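Local coordinates for protein pheromone from Euplotes raikovi Er-13 (Euplotes raikovi, PDB 6E6N) that probably acts as a secreted mating pheromone, a small disulfide-bonded signalling protein by which cells of this ciliate recognise one another, at residues A21-P24 / E25-M28. Numbering follows the deposited sequence. Where two conformers were deposited one is given.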
loop_
_atom_site.group_PDB
_atom_site.type_symbol
_atom_site.label_atom_id
_atom_site.label_comp_id
_atom_site.label_asym_id
_atom_site.label_seq_id
_atom_site.Cartn_x
_atom_site.Cartn_y
_atom_site.Cartn_z
ATOM N N ALA A 21 -2.382 -1.206 7.590
ATOM C CA ALA A 21 -2.407 -1.105 9.062
ATOM C C ALA A 21 -2.585 -2.508 9.618
ATOM O O ALA A 21 -3.379 -3.274 9.080
ATOM C CB ALA A 21 -3.500 -0.195 9.527
ATOM N N PRO A 22 -1.892 -2.894 10.703
ATOM C CA PRO A 22 -1.125 -2.012 11.548
ATOM C C PRO A 22 0.355 -2.112 11.314
ATOM O O PRO A 22 1.114 -1.786 12.214
ATOM C CB PRO A 22 -1.444 -2.579 12.942
ATOM C CG PRO A 22 -1.498 -4.051 12.677
ATOM C CD PRO A 22 -2.241 -4.151 11.389
ATOM N N ASP A 23 0.776 -2.519 10.144
ATOM C CA ASP A 23 2.146 -2.802 9.848
ATOM C C ASP A 23 2.853 -1.670 9.148
ATOM O O ASP A 23 2.580 -1.425 7.978
ATOM C CB ASP A 23 2.130 -4.044 8.989
ATOM C CG ASP A 23 3.440 -4.616 8.806
ATOM O OD1 ASP A 23 4.416 -3.924 9.043
ATOM O OD2 ASP A 23 3.448 -5.805 8.451
ATOM N N PRO A 24 3.754 -0.961 9.852
ATOM C CA PRO A 24 4.395 0.186 9.144
ATOM C C PRO A 24 5.307 -0.259 8.029
ATOM O O PRO A 24 5.468 0.471 7.058
ATOM C CB PRO A 24 5.181 0.859 10.239
ATOM C CG PRO A 24 4.676 0.309 11.536
ATOM C CD PRO A 24 4.162 -1.047 11.263
ATOM N N GLU A 25 5.894 -1.435 8.185
ATOM C CA GLU A 25 6.726 -1.970 7.141
ATOM C C GLU A 25 5.950 -2.248 5.834
ATOM O O GLU A 25 6.326 -1.810 4.703
ATOM C CB GLU A 25 7.295 -3.250 7.721
ATOM C CG GLU A 25 8.253 -3.996 6.914
ATOM C CD GLU A 25 8.786 -5.174 7.737
ATOM O OE1 GLU A 25 8.101 -6.235 7.672
ATOM O OE2 GLU A 25 9.836 -5.093 8.398
ATOM N N ALA A 26 4.819 -2.930 5.946
ATOM C CA ALA A 26 3.981 -3.142 4.774
ATOM C C ALA A 26 3.415 -1.868 4.204
ATOM O O ALA A 26 3.294 -1.683 2.978
ATOM C CB ALA A 26 2.854 -4.129 5.140
ATOM N N THR A 27 3.036 -0.947 5.089
ATOM C CA THR A 27 2.504 0.317 4.620
ATOM C C THR A 27 3.540 1.048 3.727
ATOM O O THR A 27 3.222 1.581 2.692
ATOM C CB THR A 27 2.084 1.222 5.809
ATOM O OG1 THR A 27 1.091 0.540 6.588
ATOM C CG2 THR A 27 1.526 2.565 5.347
ATOM N N MET A 28 4.768 1.088 4.248
ATOM C CA MET A 28 5.908 1.678 3.514
ATOM C C MET A 28 6.039 1.011 2.158
ATOM O O MET A 28 6.105 1.701 1.148
ATOM C CB MET A 28 7.145 1.573 4.374
ATOM C CG MET A 28 8.453 2.029 3.704
ATOM S SD MET A 28 9.242 0.732 2.669
ATOM C CE MET A 28 9.674 -0.471 3.935
#
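Asp23 reaches forward with its carboxylate to the amides of Glu25 and Ala26 at the start of the helix that follows, and OD1 takes both capping bonds. The amide N of Glu25 lies 3.0 Å from Asp23 OD1, but its N-H points well off the oxygen, at 120°; the N-H of Ala26 aims far straighter, at 165°, yet its N stands 3.3 Å from that same OD1. Both bonds are weak, and together they let one carboxylate oxygen serve two amides of the first turn. The rotamer makes this possible: with CG of Asp23 anti to its own N (chi1 -169°), the carboxylate swings beside the carbonyl carbon and toward the helix. There CG of Asp23 also lies 3.7 Å from CB of Ala26, its methyl group.

Pro24, the first helical residue, has no N-H to offer, which suits a position where none is needed. CB of Pro24 lies against the N of Glu25, 3.2 Å away, while Pro24 O accepts from Met28 N at 3.0 Å, an ordinary helical bond. The carbonyl of Asp23 is gripped twice by Thr27: N donates to Asp23 O at 3.0 Å, and OG1, which sits beside Thr27's own N, donates to the same O at 2.8 Å from above the carbonyl plane. Replacing Asp23 with an alanine would probably leave the Glu25 and Ala26 amides without their capping acceptor and fray this first turn. Glu25 runs extended from the helix, its OE1 4.6 Å from Asp23 OD1, and this like charge may slightly offset the attraction of the carboxylate to the helix's positive end.

This surface arrangement is an Asp N-cap followed by proline at N1, opening helix 24-37, the last of the three helices of the pheromone fold, after the loop from helix 13-20.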